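Local coordinates for protein putative SnoaL-like polyketide cyclase (Jannaschia sp., PDB 3KKG) that is of unknown function but, as a putative SnoaL-like polyketide cyclase, probably closes the ring of an aromatic polyketide precursor, at residues V15-D20 / R30-E35; E66-L71 / G97-V102. All coordinates share one frame; numbering follows the deposited sequence.

Overall arrangement
Both contacts belong to the SnoaL-like, NTF2-type fold, in which helices pack against a curved mixed sheet. They share none of these elements. Interaction 1 joins helix 6-16 to helix 29-36 and is mostly buried. Buried leucine, valine and tryptophan side chains pack together, and an arginine-glutamate pair lies on the more exposed side. Interaction 2 is partly buried and lies nearer the periphery. It ties the end of helix 54-67 to the loop between strands 84-94 and 108-120, with two glycines, backbone contacts and a phenylalanine pair. The centres are about 20 Å apart, and helix 54-67 links the two regions, since Trp33 also rests on it.

Interaction 1: residues V15-D20 / R30-E35; sequences VLRLFD and RDVWRE
Leu18 meets Val32 and Trp33 where segment 15-20, on helix 6-16, packs on helix 29-36, two N-terminal helices of the NTF2-like fold. Leu18 CD2 lies 3.7 Å from Trp33 CD1 and approaches the indole obliquely. Leu18 CD2 is also 4.2 Å from Val32 CG1. Val32 CG1 stands anti to the backbone N (chi1 174°), and this lays it against the arginine. There Val32 CG1 sits over the centre of one face of the Arg17 guanidinium, 4.1 Å from Arg17 CZ. The arginine chain bends at chi3 (61°) and reaches Glu35. The salt bridge is long, at 3.5 Å from Arg17 NH2 to Glu35 OE2. The carboxylate lies at the guanidinium edge, but the two planes are 90° apart. The main acid partner of Arg17 is Glu21, which forms a salt bridge with NE; the pair with Glu35 is looser and has no hydrogen bond. Trp33 also touches Ile58 and Asn61 of helix 54-67. The single N-H of Trp33 NE1 is shared between Gly22 O and a water, whose O lies 3.2 Å from Trp33 NE1. That water donates to Leu18 O at 2.7 Å and so bridges the indole N-H and the Leu18 carbonyl.

Interaction 2: residues E66-L71 / G97-V102; sequences EGFPRL and GPFLGV
Glu66 touches Gly97 through its backbone, joining the end of helix 54-67 to the loop between strands 84-94 and 108-120 of this NTF2-like fold. Glu66 O receives a CA-H...O contact from Gly97 CA at 3.1 Å. A side chain on Gly97 would run into this oxygen. Gly67 fits just as closely. Gly67 CA is 3.1 Å from Pro98 O, and a CB here would clash with the Phe99 ring. Gly67 O accepts the one hydrogen bond between the segments, from Gly97 N at 3.1 Å. The N-H points well at the oxygen (161°), but the donor sits above the carbonyl plane. Phe68 turns a ring edge to the face of Phe99 in a T-shaped pair, with the ring centroids 4.9 Å apart and the planes at 81°. Phe68 CE1 lies over the centre of the Phe99 ring, 3.7 Å from Phe99 CG. Phe99 CG is anti to the backbone N (chi1 -172°), and this sets the ring with one face against Phe68 CE1. Leu100 CG covers its opposite face, and the Phe99 side chain also touches Leu64 and Ile140. An alanine at Phe99 would remove that ring and would probably leave the edge of Phe68 without its aromatic partner and a gap beside Leu64 and Ile140. A type I turn from Phe68 leads into strand 72-81. Pro69 adds a slight contact, with Pro69 CD 4.3 Å from Gly97 N. The joint therefore combines two closely met glycine backbones and an aromatic pair, with no charged group bridging the segments.

Interaction 1: residues V15-D20 / R30-E35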
# COMPACT_ATOMS: atom_id res chain seq x y z
N VAL A 15 13.24 11.88 0.92
CA VAL A 15 11.90 11.42 1.26
C VAL A 15 11.65 11.33 2.76
O VAL A 15 10.58 11.68 3.27
CB VAL A 15 11.61 10.05 0.60
CG1 VAL A 15 10.46 9.38 1.27
CG2 VAL A 15 11.42 10.25 -0.91
N LEU A 16 12.66 10.88 3.51
CA LEU A 16 12.45 10.68 4.94
C LEU A 16 12.18 12.01 5.70
O LEU A 16 11.56 12.01 6.77
CB LEU A 16 13.56 9.85 5.59
CG LEU A 16 13.44 8.36 5.36
CD1 LEU A 16 14.69 7.64 5.92
CD2 LEU A 16 12.15 7.79 5.95
N ARG A 17 12.63 13.13 5.14
CA ARG A 17 12.30 14.44 5.72
C ARG A 17 10.81 14.65 5.80
O ARG A 17 10.32 15.30 6.72
CB ARG A 17 12.93 15.57 4.92
CG ARG A 17 14.41 15.57 4.89
CD ARG A 17 15.01 16.81 4.24
NE ARG A 17 14.63 18.02 4.98
CZ ARG A 17 14.31 19.19 4.44
NH1 ARG A 17 14.30 19.37 3.12
NH2 ARG A 17 14.01 20.21 5.23
N LEU A 18 10.05 14.03 4.88
CA LEU A 18 8.61 14.18 4.86
C LEU A 18 7.91 13.47 6.02
O LEU A 18 6.74 13.69 6.26
CB LEU A 18 8.05 13.66 3.54
CG LEU A 18 8.58 14.35 2.28
CD1 LEU A 18 8.15 13.66 1.00
CD2 LEU A 18 8.13 15.86 2.30
N PHE A 19 8.65 12.64 6.74
CA PHE A 19 8.13 11.91 7.87
C PHE A 19 8.57 12.53 9.21
O PHE A 19 8.24 11.99 10.26
CB PHE A 19 8.50 10.42 7.80
CG PHE A 19 7.84 9.74 6.62
CD1 PHE A 19 8.39 9.83 5.35
CD2 PHE A 19 6.60 9.17 6.78
CE1 PHE A 19 7.73 9.26 4.28
CE2 PHE A 19 5.94 8.58 5.69
CZ PHE A 19 6.51 8.66 4.45
N ASP A 20 9.31 13.64 9.14
CA ASP A 20 9.80 14.36 10.33
C ASP A 20 9.44 15.83 10.15
O ASP A 20 8.31 16.24 10.47
CB ASP A 20 11.30 14.08 10.53
CG ASP A 20 11.87 14.81 11.71
OD1 ASP A 20 11.14 15.00 12.68
OD2 ASP A 20 13.09 15.05 11.65
N ARG A 30 4.76 22.60 5.34
CA ARG A 30 4.44 23.03 4.00
C ARG A 30 5.67 23.47 3.27
O ARG A 30 5.83 23.21 2.08
CB ARG A 30 3.39 24.13 4.02
CG ARG A 30 1.99 23.64 4.43
CD ARG A 30 1.07 24.83 4.44
NE ARG A 30 -0.31 24.54 4.75
CZ ARG A 30 -0.79 24.29 5.97
NH1 ARG A 30 0.02 24.22 7.02
NH2 ARG A 30 -2.09 24.11 6.13
N ASP A 31 6.53 24.22 3.96
CA ASP A 31 7.74 24.70 3.33
C ASP A 31 8.68 23.56 3.01
O ASP A 31 9.39 23.61 2.01
CB ASP A 31 8.41 25.77 4.19
CG ASP A 31 7.62 27.07 4.20
OD1 ASP A 31 6.94 27.42 3.18
OD2 ASP A 31 7.71 27.78 5.22
N VAL A 32 8.64 22.48 3.80
CA VAL A 32 9.44 21.29 3.50
C VAL A 32 8.89 20.63 2.21
O VAL A 32 9.63 20.21 1.33
CB VAL A 32 9.47 20.25 4.67
CG1 VAL A 32 10.20 18.94 4.23
CG2 VAL A 32 10.12 20.85 5.92
N TRP A 33 7.57 20.53 2.11
CA TRP A 33 6.97 20.03 0.88
C TRP A 33 7.38 20.90 -0.33
O TRP A 33 7.75 20.39 -1.38
CB TRP A 33 5.45 19.96 0.99
CG TRP A 33 4.92 18.76 1.72
CD1 TRP A 33 5.39 18.23 2.87
CD2 TRP A 33 3.80 17.95 1.34
NE1 TRP A 33 4.66 17.12 3.22
CE2 TRP A 33 3.68 16.93 2.31
CE3 TRP A 33 2.90 17.97 0.27
CZ2 TRP A 33 2.68 15.96 2.25
CZ3 TRP A 33 1.93 17.01 0.21
CH2 TRP A 33 1.80 16.05 1.20
N ARG A 34 7.34 22.22 -0.17
CA ARG A 34 7.69 23.12 -1.28
C ARG A 34 9.14 23.00 -1.72
O ARG A 34 9.44 23.17 -2.90
CB ARG A 34 7.35 24.56 -0.94
CG ARG A 34 5.86 24.79 -0.80
CD ARG A 34 5.52 26.22 -0.47
NE ARG A 34 4.07 26.37 -0.27
CZ ARG A 34 3.47 26.68 0.88
NH1 ARG A 34 4.15 26.91 2.00
NH2 ARG A 34 2.16 26.77 0.91
N GLU A 35 10.04 22.67 -0.81
CA GLU A 35 11.44 22.44 -1.18
C GLU A 35 11.76 21.04 -1.71
O GLU A 35 12.76 20.83 -2.38
CB GLU A 35 12.38 22.81 -0.05
CG GLU A 35 12.37 21.98 1.21
CD GLU A 35 13.26 22.63 2.29
OE1 GLU A 35 14.46 22.86 2.00
OE2 GLU A 35 12.77 22.96 3.40
O HOH W 1 4.59 14.21 4.63

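Interaction 2: residues E66-L71 / G97-V102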
# COMPACT_ATOMS: atom_id res chain seq x y z
N GLU A 66 -6.35 17.88 9.62
CA GLU A 66 -7.36 18.44 10.50
C GLU A 66 -8.12 17.33 11.25
O GLU A 66 -8.64 17.54 12.33
CB GLU A 66 -8.33 19.32 9.71
CG GLU A 66 -7.65 20.58 9.32
CD GLU A 66 -8.42 21.41 8.35
OE1 GLU A 66 -9.52 21.01 7.89
OE2 GLU A 66 -7.92 22.52 8.08
N GLY A 67 -8.23 16.17 10.65
CA GLY A 67 -8.92 15.09 11.30
C GLY A 67 -8.11 14.51 12.44
O GLY A 67 -8.68 14.09 13.44
N PHE A 68 -6.78 14.43 12.23
CA PHE A 68 -5.87 13.80 13.20
C PHE A 68 -4.71 14.78 13.47
O PHE A 68 -3.60 14.55 13.02
CB PHE A 68 -5.34 12.49 12.68
CG PHE A 68 -6.38 11.43 12.47
CD1 PHE A 68 -7.10 11.38 11.29
CD2 PHE A 68 -6.70 10.50 13.47
CE1 PHE A 68 -8.07 10.42 11.09
CE2 PHE A 68 -7.65 9.49 13.25
CZ PHE A 68 -8.34 9.47 12.07
N PRO A 69 -4.95 15.87 14.19
CA PRO A 69 -3.95 16.90 14.26
C PRO A 69 -2.68 16.55 14.99
O PRO A 69 -1.65 17.23 14.80
CB PRO A 69 -4.67 18.05 14.98
CG PRO A 69 -5.98 17.56 15.31
CD PRO A 69 -6.23 16.26 14.83
N ARG A 70 -2.73 15.55 15.88
CA ARG A 70 -1.53 15.04 16.61
C ARG A 70 -1.01 13.70 16.03
O ARG A 70 -0.20 13.04 16.66
CB ARG A 70 -1.78 14.82 18.13
CG ARG A 70 -1.94 16.08 19.03
CD ARG A 70 -1.96 15.72 20.55
NE ARG A 70 -2.24 16.90 21.41
CZ ARG A 70 -3.48 17.30 21.76
NH1 ARG A 70 -4.51 16.60 21.36
NH2 ARG A 70 -3.65 18.37 22.48
N LEU A 71 -1.45 13.31 14.83
CA LEU A 71 -1.08 11.99 14.29
C LEU A 71 0.42 11.80 14.37
O LEU A 71 1.20 12.65 13.94
CB LEU A 71 -1.55 11.90 12.84
CG LEU A 71 -1.62 10.48 12.27
CD1 LEU A 71 -2.64 9.61 12.96
CD2 LEU A 71 -1.98 10.61 10.79
N GLY A 97 -10.55 15.96 14.97
CA GLY A 97 -11.19 16.88 14.00
C GLY A 97 -12.03 16.16 12.97
O GLY A 97 -12.04 14.94 12.88
N PRO A 98 -12.74 16.97 12.17
CA PRO A 98 -13.52 16.36 11.12
C PRO A 98 -12.65 15.61 10.13
O PRO A 98 -11.52 16.06 9.85
CB PRO A 98 -14.15 17.55 10.40
CG PRO A 98 -13.69 18.73 11.00
CD PRO A 98 -12.77 18.43 12.15
N PHE A 99 -13.10 14.46 9.68
CA PHE A 99 -12.30 13.62 8.73
C PHE A 99 -13.22 12.92 7.71
O PHE A 99 -14.02 12.08 8.07
CB PHE A 99 -11.53 12.56 9.51
CG PHE A 99 -10.55 11.78 8.66
CD1 PHE A 99 -9.38 12.38 8.22
CD2 PHE A 99 -10.77 10.46 8.36
CE1 PHE A 99 -8.45 11.63 7.49
CE2 PHE A 99 -9.86 9.75 7.61
CZ PHE A 99 -8.69 10.33 7.21
N LEU A 100 -13.04 13.32 6.46
CA LEU A 100 -13.75 12.69 5.33
C LEU A 100 -15.26 12.54 5.58
O LEU A 100 -15.89 11.47 5.37
CB LEU A 100 -13.09 11.34 4.97
CG LEU A 100 -11.60 11.41 4.63
CD1 LEU A 100 -11.11 9.99 4.18
CD2 LEU A 100 -11.27 12.51 3.61
N GLY A 101 -15.81 13.63 6.13
CA GLY A 101 -17.24 13.74 6.38
C GLY A 101 -17.71 13.24 7.73
O GLY A 101 -18.90 13.31 8.07
N VAL A 102 -16.79 12.74 8.55
CA VAL A 102 -17.21 12.17 9.83
C VAL A 102 -16.85 13.31 10.85
O VAL A 102 -15.67 13.74 10.94
CB VAL A 102 -16.43 10.91 10.17
CG1 VAL A 102 -16.79 10.37 11.56
CG2 VAL A 102 -16.69 9.82 9.12